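PDB 5C2V: hydrazine synthase gamma subunit from Candidatus Kuenenia stuttgartiensis, which catalyses the three-electron reduction of nitric oxide to hydroxylamine, the first half-reaction of hydrazine synthesis, as a diheme subunit of the hydrazine synthase complex. Local coordinates for residues H30-H35 against M142-L147; G117-S120 against R124-G127; I178-K183 against V308-A313; P182-L187 against S297-Q302. One frame throughout, in Å; residues are numbered along the deposited sequence.

Contact 1: H30-H35 against M142-L147; sequences HFRVKH and MRLEAL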
# COMPACT_ATOMS: atom_id res chain seq x y z
N HIS C 30 -53.95 -2.97 -6.33
CA HIS C 30 -54.75 -4.19 -6.36
C HIS C 30 -56.21 -3.88 -6.07
O HIS C 30 -57.11 -4.64 -6.44
CB HIS C 30 -54.22 -5.22 -5.36
CG HIS C 30 -52.92 -5.84 -5.76
ND1 HIS C 30 -52.21 -6.68 -4.92
CD2 HIS C 30 -52.19 -5.73 -6.89
CE1 HIS C 30 -51.10 -7.06 -5.53
NE2 HIS C 30 -51.06 -6.51 -6.72
N PHE C 31 -56.45 -2.76 -5.41
CA PHE C 31 -57.81 -2.35 -5.05
C PHE C 31 -58.61 -1.94 -6.28
O PHE C 31 -59.84 -1.90 -6.24
CB PHE C 31 -57.78 -1.20 -4.04
CG PHE C 31 -59.15 -0.79 -3.55
CD1 PHE C 31 -59.84 -1.58 -2.65
CD2 PHE C 31 -59.74 0.37 -4.01
CE1 PHE C 31 -61.09 -1.21 -2.20
CE2 PHE C 31 -60.99 0.75 -3.56
CZ PHE C 31 -61.67 -0.04 -2.66
N ARG C 32 -57.93 -1.63 -7.38
CA ARG C 32 -58.67 -1.33 -8.60
C ARG C 32 -58.81 -2.64 -9.37
O ARG C 32 -57.88 -3.09 -10.03
CB ARG C 32 -57.94 -0.27 -9.43
CG ARG C 32 -57.38 0.87 -8.59
CD ARG C 32 -56.23 1.59 -9.29
NE ARG C 32 -56.66 2.35 -10.45
CZ ARG C 32 -56.99 3.64 -10.42
NH1 ARG C 32 -56.95 4.31 -9.28
NH2 ARG C 32 -57.37 4.26 -11.53
N VAL C 33 -60.00 -3.22 -9.27
CA VAL C 33 -60.30 -4.51 -9.89
C VAL C 33 -60.75 -4.35 -11.33
O VAL C 33 -60.39 -5.13 -12.21
CB VAL C 33 -61.36 -5.27 -9.09
CG1 VAL C 33 -61.52 -6.69 -9.63
CG2 VAL C 33 -60.99 -5.30 -7.61
N LYS C 34 -61.57 -3.32 -11.56
CA LYS C 34 -62.16 -3.08 -12.87
C LYS C 34 -61.78 -1.70 -13.38
O LYS C 34 -61.38 -0.82 -12.61
CB LYS C 34 -63.67 -3.23 -12.81
N HIS C 35 -61.92 -1.50 -14.69
CA HIS C 35 -61.55 -0.25 -15.33
C HIS C 35 -62.40 0.92 -14.84
O HIS C 35 -63.55 0.75 -14.44
CB HIS C 35 -61.68 -0.36 -16.85
CG HIS C 35 -60.61 -1.19 -17.49
ND1 HIS C 35 -60.71 -1.67 -18.77
CD2 HIS C 35 -59.41 -1.60 -17.02
CE1 HIS C 35 -59.61 -2.35 -19.07
NE2 HIS C 35 -58.81 -2.33 -18.02
N MET C 142 -54.19 9.48 -10.71
CA MET C 142 -54.46 10.22 -11.94
C MET C 142 -53.58 9.75 -13.09
O MET C 142 -54.06 9.49 -14.19
CB MET C 142 -54.26 11.71 -11.71
CG MET C 142 -54.94 12.60 -12.74
SD MET C 142 -56.73 12.43 -12.72
CE MET C 142 -57.20 13.61 -13.98
N ARG C 143 -52.27 9.65 -12.84
CA ARG C 143 -51.32 9.25 -13.87
C ARG C 143 -51.57 7.81 -14.32
O ARG C 143 -51.43 7.49 -15.51
CB ARG C 143 -49.88 9.42 -13.37
CG ARG C 143 -49.42 10.87 -13.36
CD ARG C 143 -47.93 11.01 -13.06
NE ARG C 143 -47.65 11.03 -11.63
CZ ARG C 143 -46.99 10.09 -10.97
NH1 ARG C 143 -46.53 9.03 -11.62
NH2 ARG C 143 -46.79 10.20 -9.67
N LEU C 144 -51.93 6.95 -13.38
CA LEU C 144 -52.26 5.57 -13.71
C LEU C 144 -53.49 5.51 -14.60
O LEU C 144 -53.49 4.85 -15.64
CB LEU C 144 -52.49 4.74 -12.44
CG LEU C 144 -52.85 3.27 -12.68
CD1 LEU C 144 -51.82 2.60 -13.58
CD2 LEU C 144 -52.97 2.52 -11.36
N GLU C 145 -54.54 6.23 -14.20
CA GLU C 145 -55.78 6.27 -14.98
C GLU C 145 -55.52 6.79 -16.39
O GLU C 145 -56.07 6.27 -17.36
CB GLU C 145 -56.84 7.12 -14.28
CG GLU C 145 -58.17 7.15 -15.01
CD GLU C 145 -59.19 8.05 -14.33
OE1 GLU C 145 -58.86 8.66 -13.29
OE2 GLU C 145 -60.33 8.13 -14.83
N ALA C 146 -54.69 7.83 -16.49
CA ALA C 146 -54.33 8.40 -17.78
C ALA C 146 -53.59 7.39 -18.65
O ALA C 146 -53.86 7.26 -19.84
CB ALA C 146 -53.49 9.65 -17.59
N LEU C 147 -52.66 6.67 -18.03
CA LEU C 147 -51.91 5.62 -18.72
C LEU C 147 -52.84 4.56 -19.28
O LEU C 147 -52.75 4.18 -20.46
CB LEU C 147 -50.89 4.99 -17.76
CG LEU C 147 -49.92 3.96 -18.33
CD1 LEU C 147 -49.23 4.50 -19.57
CD2 LEU C 147 -48.90 3.57 -17.28

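Contact 2: G117-S120 against R124-G127; sequences GATS and RVCG. With HEC (heme c), chain V.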
# COMPACT_ATOMS: atom_id res chain seq x y z
N GLY C 117 -51.85 -13.66 -13.53
CA GLY C 117 -52.59 -14.30 -14.60
C GLY C 117 -54.04 -13.86 -14.57
O GLY C 117 -54.53 -13.44 -13.53
N ALA C 118 -54.73 -14.00 -15.71
CA ALA C 118 -56.13 -13.62 -15.83
C ALA C 118 -56.40 -12.25 -15.23
O ALA C 118 -57.35 -12.07 -14.47
CB ALA C 118 -57.03 -14.67 -15.19
N THR C 119 -55.55 -11.28 -15.56
CA THR C 119 -55.61 -9.96 -14.96
C THR C 119 -56.94 -9.27 -15.27
O THR C 119 -57.32 -9.13 -16.43
CB THR C 119 -54.45 -9.07 -15.43
OG1 THR C 119 -53.22 -9.81 -15.36
CG2 THR C 119 -54.33 -7.84 -14.56
N SER C 120 -57.63 -8.84 -14.22
CA SER C 120 -58.98 -8.31 -14.35
C SER C 120 -59.00 -6.91 -14.97
O SER C 120 -59.95 -6.56 -15.67
CB SER C 120 -59.68 -8.28 -12.99
OG SER C 120 -58.98 -7.45 -12.07
N ARG C 124 -54.02 -3.20 -13.06
CA ARG C 124 -53.22 -4.17 -12.31
C ARG C 124 -51.99 -4.61 -13.10
O ARG C 124 -51.13 -5.32 -12.57
CB ARG C 124 -54.07 -5.38 -11.94
CG ARG C 124 -55.10 -5.11 -10.85
CD ARG C 124 -55.84 -6.39 -10.48
NE ARG C 124 -56.59 -6.25 -9.24
CZ ARG C 124 -57.23 -7.24 -8.64
NH1 ARG C 124 -57.22 -8.46 -9.17
NH2 ARG C 124 -57.89 -7.02 -7.51
N VAL C 125 -51.92 -4.21 -14.36
CA VAL C 125 -50.76 -4.52 -15.19
C VAL C 125 -49.70 -3.42 -15.06
O VAL C 125 -48.59 -3.67 -14.59
CB VAL C 125 -51.14 -4.68 -16.68
CG1 VAL C 125 -49.90 -4.89 -17.52
CG2 VAL C 125 -52.11 -5.83 -16.85
N CYS C 126 -50.06 -2.21 -15.48
CA CYS C 126 -49.13 -1.09 -15.46
C CYS C 126 -48.87 -0.57 -14.05
O CYS C 126 -47.74 -0.21 -13.72
CB CYS C 126 -49.65 0.05 -16.33
SG CYS C 126 -49.70 -0.36 -18.07
N GLY C 127 -49.92 -0.51 -13.23
CA GLY C 127 -49.80 -0.02 -11.87
C GLY C 127 -48.84 -0.84 -11.03
O GLY C 127 -48.29 -0.35 -10.04
FE HEC V . -45.67 -4.39 -20.18
CHA HEC V . -47.66 -7.16 -20.67
CHB HEC V . -48.43 -2.39 -20.39
CHC HEC V . -43.73 -1.64 -19.44
CHD HEC V . -42.83 -6.22 -20.72
NA HEC V . -47.69 -4.72 -20.45
C1A HEC V . -48.30 -5.94 -20.71
C2A HEC V . -49.69 -5.69 -21.03
C3A HEC V . -49.90 -4.36 -20.94
C4A HEC V . -48.64 -3.74 -20.58
CMA HEC V . -51.22 -3.59 -21.18
CAA HEC V . -50.74 -6.77 -21.38
CBA HEC V . -51.28 -6.60 -22.79
CGA HEC V . -52.33 -7.65 -23.08
O1A HEC V . -52.53 -8.55 -22.23
O2A HEC V . -52.96 -7.58 -24.17
NB HEC V . -45.99 -2.35 -20.08
C1B HEC V . -47.26 -1.81 -19.95
C2B HEC V . -47.14 -0.54 -19.27
C3B HEC V . -45.84 -0.33 -19.01
C4B HEC V . -45.10 -1.46 -19.51
CMB HEC V . -48.32 0.39 -18.93
CAB HEC V . -45.22 0.90 -18.29
CBB HEC V . -45.58 0.90 -16.79
NC HEC V . -43.65 -3.99 -20.12
C1C HEC V . -43.06 -2.80 -19.75
C2C HEC V . -41.64 -3.03 -19.61
C3C HEC V . -41.37 -4.25 -20.10
C4C HEC V . -42.64 -4.91 -20.34
CMC HEC V . -40.60 -1.90 -19.40
CAC HEC V . -39.98 -4.90 -20.24
CBC HEC V . -39.37 -5.17 -18.84
ND HEC V . -45.30 -6.37 -20.70
C1D HEC V . -44.02 -6.92 -20.70
C2D HEC V . -44.14 -8.36 -20.68
C3D HEC V . -45.64 -8.66 -20.66
C4D HEC V . -46.29 -7.36 -20.68
CMD HEC V . -42.99 -9.39 -20.67
CAD HEC V . -46.33 -10.04 -20.63
CBD HEC V . -46.36 -10.53 -19.19
CGD HEC V . -47.04 -11.87 -19.12
O1D HEC V . -47.16 -12.43 -18.00
O2D HEC V . -47.46 -12.37 -20.19
O HOH W 1 -45.85 -5.05 -18.20

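Contact 3: I178-K183 against V308-A313; sequences IFEDPK and VEYLKA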
# COMPACT_ATOMS: atom_id res chain seq x y z
N ILE C 178 -58.58 -23.14 -45.37
CA ILE C 178 -57.87 -24.02 -44.46
C ILE C 178 -58.10 -23.58 -43.01
O ILE C 178 -58.32 -24.40 -42.13
CB ILE C 178 -56.35 -24.05 -44.76
CG1 ILE C 178 -56.04 -25.02 -45.91
CG2 ILE C 178 -55.55 -24.47 -43.53
CD1 ILE C 178 -56.36 -24.48 -47.28
N PHE C 179 -58.07 -22.27 -42.80
CA PHE C 179 -58.31 -21.68 -41.48
C PHE C 179 -59.69 -22.05 -40.94
O PHE C 179 -59.84 -22.43 -39.78
CB PHE C 179 -58.15 -20.16 -41.55
CG PHE C 179 -58.29 -19.47 -40.22
CD1 PHE C 179 -57.19 -19.28 -39.40
CD2 PHE C 179 -59.52 -19.00 -39.79
CE1 PHE C 179 -57.31 -18.64 -38.18
CE2 PHE C 179 -59.65 -18.36 -38.57
CZ PHE C 179 -58.54 -18.18 -37.77
N GLU C 180 -60.70 -21.93 -41.80
CA GLU C 180 -62.08 -22.11 -41.38
C GLU C 180 -62.57 -23.55 -41.56
O GLU C 180 -63.73 -23.86 -41.30
CB GLU C 180 -62.99 -21.15 -42.15
CG GLU C 180 -62.70 -19.69 -41.86
CD GLU C 180 -63.37 -18.76 -42.84
OE1 GLU C 180 -63.53 -17.57 -42.52
OE2 GLU C 180 -63.74 -19.22 -43.94
N ASP C 181 -61.67 -24.42 -42.00
CA ASP C 181 -61.97 -25.84 -42.13
C ASP C 181 -62.32 -26.41 -40.76
O ASP C 181 -61.56 -26.26 -39.80
CB ASP C 181 -60.78 -26.59 -42.74
CG ASP C 181 -61.14 -28.00 -43.19
OD1 ASP C 181 -61.68 -28.78 -42.38
OD2 ASP C 181 -60.88 -28.33 -44.37
N PRO C 182 -63.48 -27.07 -40.65
CA PRO C 182 -63.95 -27.64 -39.39
C PRO C 182 -63.03 -28.74 -38.85
O PRO C 182 -63.06 -29.02 -37.65
CB PRO C 182 -65.33 -28.21 -39.74
CG PRO C 182 -65.29 -28.41 -41.22
CD PRO C 182 -64.45 -27.30 -41.75
N LYS C 183 -62.23 -29.35 -39.72
CA LYS C 183 -61.28 -30.36 -39.29
C LYS C 183 -60.05 -29.71 -38.67
O LYS C 183 -59.53 -30.18 -37.65
CB LYS C 183 -60.87 -31.26 -40.46
CG LYS C 183 -59.93 -32.39 -40.06
CD LYS C 183 -59.51 -33.22 -41.25
CE LYS C 183 -58.64 -34.39 -40.82
NZ LYS C 183 -58.29 -35.29 -41.96
N VAL C 308 -50.42 -19.40 -43.51
CA VAL C 308 -49.53 -18.35 -43.02
C VAL C 308 -49.85 -17.02 -43.69
O VAL C 308 -49.92 -15.98 -43.03
CB VAL C 308 -48.05 -18.71 -43.27
CG1 VAL C 308 -47.16 -17.48 -43.11
CG2 VAL C 308 -47.61 -19.82 -42.34
N GLU C 309 -50.07 -17.05 -45.01
CA GLU C 309 -50.41 -15.85 -45.76
C GLU C 309 -51.73 -15.25 -45.30
O GLU C 309 -51.89 -14.03 -45.27
CB GLU C 309 -50.47 -16.16 -47.26
CG GLU C 309 -49.10 -16.32 -47.91
CD GLU C 309 -48.31 -15.02 -47.94
OE1 GLU C 309 -48.93 -13.94 -47.89
OE2 GLU C 309 -47.06 -15.09 -48.00
N TYR C 310 -52.68 -16.11 -44.94
CA TYR C 310 -53.97 -15.65 -44.43
C TYR C 310 -53.81 -15.03 -43.05
O TYR C 310 -54.47 -14.05 -42.72
CB TYR C 310 -54.98 -16.80 -44.39
CG TYR C 310 -56.30 -16.42 -43.75
CD1 TYR C 310 -57.14 -15.49 -44.36
CD2 TYR C 310 -56.71 -17.00 -42.56
CE1 TYR C 310 -58.35 -15.14 -43.78
CE2 TYR C 310 -57.92 -16.66 -41.98
CZ TYR C 310 -58.73 -15.73 -42.60
OH TYR C 310 -59.94 -15.39 -42.02
N LEU C 311 -52.92 -15.61 -42.24
CA LEU C 311 -52.60 -15.05 -40.94
C LEU C 311 -51.98 -13.66 -41.10
O LEU C 311 -52.28 -12.74 -40.33
CB LEU C 311 -51.65 -15.97 -40.17
CG LEU C 311 -52.27 -17.26 -39.63
CD1 LEU C 311 -51.20 -18.17 -39.06
CD2 LEU C 311 -53.32 -16.94 -38.58
N LYS C 312 -51.14 -13.51 -42.12
CA LYS C 312 -50.52 -12.23 -42.43
C LYS C 312 -51.56 -11.20 -42.86
O LYS C 312 -51.32 -9.99 -42.78
CB LYS C 312 -49.48 -12.39 -43.54
CG LYS C 312 -48.25 -13.20 -43.15
CD LYS C 312 -47.34 -13.42 -44.35
CE LYS C 312 -46.95 -12.10 -44.99
NZ LYS C 312 -46.14 -12.29 -46.22
N ALA C 313 -52.72 -11.67 -43.30
CA ALA C 313 -53.77 -10.80 -43.82
C ALA C 313 -54.66 -10.26 -42.70
O ALA C 313 -55.47 -9.36 -42.93
CB ALA C 313 -54.61 -11.54 -44.85

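Contact 4: P182-L187 against S297-Q302; sequences PKVGCL and SHLKQQ. With HEC (heme c), chain B.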
# COMPACT_ATOMS: atom_id res chain seq x y z
N PRO C 182 -63.48 -27.07 -40.65
CA PRO C 182 -63.95 -27.64 -39.39
C PRO C 182 -63.03 -28.74 -38.85
O PRO C 182 -63.06 -29.02 -37.65
CB PRO C 182 -65.33 -28.21 -39.74
CG PRO C 182 -65.29 -28.41 -41.22
CD PRO C 182 -64.45 -27.30 -41.75
N LYS C 183 -62.23 -29.35 -39.72
CA LYS C 183 -61.28 -30.36 -39.29
C LYS C 183 -60.05 -29.71 -38.67
O LYS C 183 -59.53 -30.18 -37.65
CB LYS C 183 -60.87 -31.26 -40.46
CG LYS C 183 -59.93 -32.39 -40.06
CD LYS C 183 -59.51 -33.22 -41.25
CE LYS C 183 -58.64 -34.39 -40.82
NZ LYS C 183 -58.29 -35.29 -41.96
N VAL C 184 -59.58 -28.63 -39.28
CA VAL C 184 -58.47 -27.86 -38.73
C VAL C 184 -58.92 -27.18 -37.44
O VAL C 184 -58.26 -27.29 -36.41
CB VAL C 184 -57.95 -26.81 -39.73
CG1 VAL C 184 -56.79 -26.04 -39.14
CG2 VAL C 184 -57.54 -27.47 -41.04
N GLY C 185 -60.05 -26.48 -37.52
CA GLY C 185 -60.70 -25.95 -36.34
C GLY C 185 -60.07 -24.73 -35.71
O GLY C 185 -59.98 -24.64 -34.48
N CYS C 186 -59.64 -23.77 -36.53
CA CYS C 186 -59.08 -22.53 -36.01
C CYS C 186 -60.18 -21.61 -35.48
O CYS C 186 -59.96 -20.85 -34.54
CB CYS C 186 -58.26 -21.81 -37.08
SG CYS C 186 -56.85 -22.74 -37.72
N LEU C 187 -61.36 -21.71 -36.08
CA LEU C 187 -62.48 -20.84 -35.73
C LEU C 187 -62.99 -21.09 -34.32
O LEU C 187 -63.68 -20.24 -33.74
CB LEU C 187 -63.63 -21.03 -36.72
CG LEU C 187 -63.46 -20.41 -38.10
CD1 LEU C 187 -64.68 -20.71 -38.96
CD2 LEU C 187 -63.24 -18.92 -37.99
N SER C 297 -51.63 -31.80 -38.76
CA SER C 297 -50.72 -32.89 -39.12
C SER C 297 -50.96 -33.43 -40.53
O SER C 297 -50.03 -33.84 -41.21
CB SER C 297 -50.83 -34.03 -38.11
OG SER C 297 -50.46 -33.60 -36.81
N HIS C 298 -52.22 -33.41 -40.95
CA HIS C 298 -52.61 -33.93 -42.25
C HIS C 298 -52.33 -32.94 -43.38
O HIS C 298 -52.22 -33.33 -44.54
CB HIS C 298 -54.09 -34.31 -42.24
CG HIS C 298 -54.99 -33.20 -41.82
ND1 HIS C 298 -55.45 -32.25 -42.71
CD2 HIS C 298 -55.50 -32.87 -40.62
CE1 HIS C 298 -56.22 -31.38 -42.06
NE2 HIS C 298 -56.27 -31.74 -40.79
N LEU C 299 -52.24 -31.66 -43.04
CA LEU C 299 -51.90 -30.62 -44.01
C LEU C 299 -50.45 -30.79 -44.46
O LEU C 299 -49.66 -31.41 -43.75
CB LEU C 299 -52.12 -29.23 -43.42
CG LEU C 299 -53.51 -28.79 -42.94
CD1 LEU C 299 -53.47 -27.33 -42.51
CD2 LEU C 299 -54.58 -29.01 -44.00
N LYS C 300 -50.10 -30.26 -45.62
CA LYS C 300 -48.69 -30.22 -46.00
C LYS C 300 -48.42 -28.89 -46.74
O LYS C 300 -49.35 -28.15 -47.04
CB LYS C 300 -48.31 -31.49 -46.82
CG LYS C 300 -47.07 -31.42 -47.73
CD LYS C 300 -46.07 -32.55 -47.45
CE LYS C 300 -44.81 -32.35 -48.29
NZ LYS C 300 -43.94 -31.28 -47.73
N GLN C 301 -47.16 -28.65 -47.07
CA GLN C 301 -46.55 -27.32 -47.15
C GLN C 301 -47.30 -26.20 -47.86
O GLN C 301 -47.34 -25.09 -47.35
CB GLN C 301 -45.17 -27.47 -47.80
CG GLN C 301 -44.26 -26.29 -47.57
CD GLN C 301 -43.97 -26.07 -46.09
OE1 GLN C 301 -43.76 -24.94 -45.65
NE2 GLN C 301 -43.94 -27.16 -45.32
N GLN C 302 -47.88 -26.45 -49.03
CA GLN C 302 -48.56 -25.38 -49.76
C GLN C 302 -49.75 -24.86 -48.95
O GLN C 302 -49.97 -23.64 -48.86
CB GLN C 302 -49.01 -25.87 -51.14
CG GLN C 302 -48.87 -24.82 -52.24
CD GLN C 302 -49.91 -23.73 -52.13
OE1 GLN C 302 -51.10 -24.00 -52.01
NE2 GLN C 302 -49.46 -22.47 -52.17
FE HEC B . -54.40 -20.34 -31.76
CHA HEC B . -52.05 -18.49 -30.07
CHB HEC B . -53.19 -19.18 -34.74
CHC HEC B . -56.25 -22.72 -33.44
CHD HEC B . -55.90 -21.25 -28.83
NA HEC B . -52.88 -19.09 -32.30
C1A HEC B . -52.06 -18.39 -31.44
C2A HEC B . -51.21 -17.52 -32.25
C3A HEC B . -51.52 -17.71 -33.53
C4A HEC B . -52.58 -18.70 -33.60
CMA HEC B . -50.88 -17.00 -34.74
CAA HEC B . -50.14 -16.55 -31.71
CBA HEC B . -50.82 -15.41 -30.96
CGA HEC B . -49.78 -14.59 -30.24
O1A HEC B . -50.11 -13.45 -29.80
O2A HEC B . -48.62 -15.06 -30.10
NB HEC B . -54.73 -20.81 -33.74
C1B HEC B . -54.00 -20.30 -34.79
C2B HEC B . -54.23 -21.14 -35.95
C3B HEC B . -55.08 -22.11 -35.59
C4B HEC B . -55.41 -21.93 -34.19
CMB HEC B . -53.61 -20.91 -37.34
CAB HEC B . -55.62 -23.25 -36.49
CBB HEC B . -54.50 -24.26 -36.81
NC HEC B . -55.81 -21.73 -31.23
C1C HEC B . -56.45 -22.62 -32.07
C2C HEC B . -57.27 -23.49 -31.26
C3C HEC B . -57.26 -23.01 -30.01
C4C HEC B . -56.29 -21.94 -29.95
CMC HEC B . -58.27 -24.53 -31.82
CAC HEC B . -58.05 -23.57 -28.80
CBC HEC B . -57.53 -24.98 -28.42
ND HEC B . -54.07 -19.88 -29.74
C1D HEC B . -54.74 -20.52 -28.70
C2D HEC B . -54.01 -20.28 -27.47
C3D HEC B . -52.81 -19.42 -27.87
C4D HEC B . -52.93 -19.22 -29.29
CMD HEC B . -54.38 -20.80 -26.06
CAD HEC B . -51.69 -18.87 -26.95
CBD HEC B . -50.87 -20.04 -26.42
CGD HEC B . -49.61 -19.52 -25.78
O1D HEC B . -48.77 -20.35 -25.34
O2D HEC B . -49.44 -18.28 -25.72

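Contact 1: H30-H35 against M142-L147
R32 reaches from the loop after helix 26-30 to helix 141-152, and its guanidinium lies against L144, whose CD2 sits over one face with R32 NE 3.8 Å away. The aliphatic part of the arginine joins in, R32 CD lying 4.0 Å from L144 CD2. The side chains run antiparallel alongside one another, and the bend at chi3 (69°) lets both CD and NE of R32 lie near that methyl. This leucine side is the packed one: L144 is buried, and its side chain is about 4 Å from that of C126, one of the cysteines covalently attached to heme c. Toward E145 the fit is looser, and both residues are partly exposed. R32 NH2 comes obliquely to CB of E145, 4.0 Å off, and the two side chains cross at about a right angle. The E145 carboxylate stays beyond salt-bridge range, R32 NH2 being 5.0 Å from E145 OE1. The arginine charge has a long, weak ion pair with D123, while its backbone O accepts a hydrogen bond from S121 OG. With no hydrogen bond across it, the contact is mainly van der Waals packing on the guanidinium face, with probably a weak attraction between R32 and E145 at a distance.

Contact 2: G117-S120 against R124-G127
T119 and R124 meet through methyl and methylene: CG2 of the threonine is 3.6 Å from CB of the arginine. From that CB the R124 chain runs extended to NE, its CG anti to the carbonyl carbon (chi1 -72°), which carries the guanidinium past S120. CD lies 3.7 Å from S120 OG, and further out the same hydroxyl stands over one face of the guanidinium, 3.5 Å from NH1. No hydrogen bond joins this pair, and the polar ends have other partners: S120 OG is bonded to the backbone O of V33, while R124 NH1 binds E114 O and NH2 binds H30 O. W154 of the alpha subunit also packs on the arginine. T119 directs its hydroxyl to I115 O, and its CG2, anti to the backbone N, is turned to the helix instead; besides R124 it touches V125 CG2, at 3.8 Å. The other methyl of V125, CG1, lies over the porphyrin, 3.5 Å from heme C3A, on the same face as the iron-bound water and 4.1 Å from that water. Next in sequence, C126 SG is joined to heme CMB by a covalent bond of 1.8 Å. With C63 and C66 also covalently attached and H67 as axial ligand, the site is a c-type heme centre carrying an additional cysteine link through helix 123-126. A water on its iron is consistent with the role proposed for heme 1, that of the active site.

Contact 3: I178-K183 against V308-A313
Y310 meets F179 in an offset edge-to-face pair, and this is where helix 301-312 touches the end of helix 170-179 and the turn after it. Y310 CE2 leads the edge of the tyrosine over one face of the phenylalanine, toward its rim, 3.3 Å from F179 CG; Y310 CD2 follows, 3.6 Å from F179 CB. The ring centroids are 5.1 Å apart and the planes are inclined by 60°. Both rings leave their helices with CG anti to the backbone N (chi1 175° for Y310, -176° for F179), which points each ring at the other helix. At the far end of the tyrosine, OH is 4.2 Å from E180 OE1, too long for a hydrogen bond; that carboxylate has a weak one to Q176. The two helices are the first and last of the cytochrome c domain, and their pairing is the N- and C-terminal helix packing of that fold. F179 also packs on C186, one of the cysteines attached to heme 2. L311 comes next, its CD2 4.4 Å from F179 CE1 and its side chain reaching the heme. K312 NZ pairs with E309 OE2 in a salt bridge of 3.4 Å, and K312 also meets F161 (cation-pi) and M119 of the beta subunit.

Contact 4: P182-L187 against S297-Q302
K183 lays its methylene chain over one face of the H298 imidazole, a CH-pi contact with CE 3.7 Å from the ring centroid and 23° off the ring normal. CE is offset toward the rim on the CD2 side, and CD approaches NE2 of the same ring at 3.6 Å. The lysine arrives fully extended, while H298 reaches back toward it with CG between its backbone N and carbonyl carbon (chi1 55°), which sets the ring face against the methylene chain. Beneath the exposed pair, V184 CG2 lies at the edge of the imidazole, 4.3 Å from H298 CE1, and equally far from L299 CD1, where the contact becomes buried and apolar. V184 faces both ways: its other methyl, CG1, is 3.7 Å from heme CBB. Two residues on, C186 SG is bonded covalently to heme CAB, and it forms with C189 and the axial ligand H190 the heme-binding CXXCH motif. G185 O lies close to the heme methyl CMC. Further out, the peptide of V184 is hydrogen-bonded to R295. D181 OD1 accepts from K183 N at 2.8 Å, an Asx turn that shapes the loop leading to the lysine. L299 rests on I178 of helix 170-179, and S297 OG is held by D291. No hydrogen bond or salt bridge crosses the contact; its outer layer is CH-pi packing at the surface, its inner one methyl groups beside heme 2. K183 NZ is 4.2 Å from H298 ND1, close enough that the lysine charge would probably disfavour protonation of the imidazole.

The four contacts fall into two pairs on opposite sides of the chain's centre, consistent with two lobes that carry one heme each. Contacts 1 and 2 adjoin, linked by hydrogen bonds between backbone oxygens of 30-35 and side chains of contact 2. Contact 2 is buried against heme 1, contact 1 only partly so, and both set an arginine beside apolar or hydroxyl groups. Contacts 3 and 4 share P182 and K183, use helix 301-312 and belong to the cytochrome c fold around heme 2. Aromatic packing fills the buried contact 3, whereas contact 4 passes from exposed lysine and histidine to buried methyls at the heme.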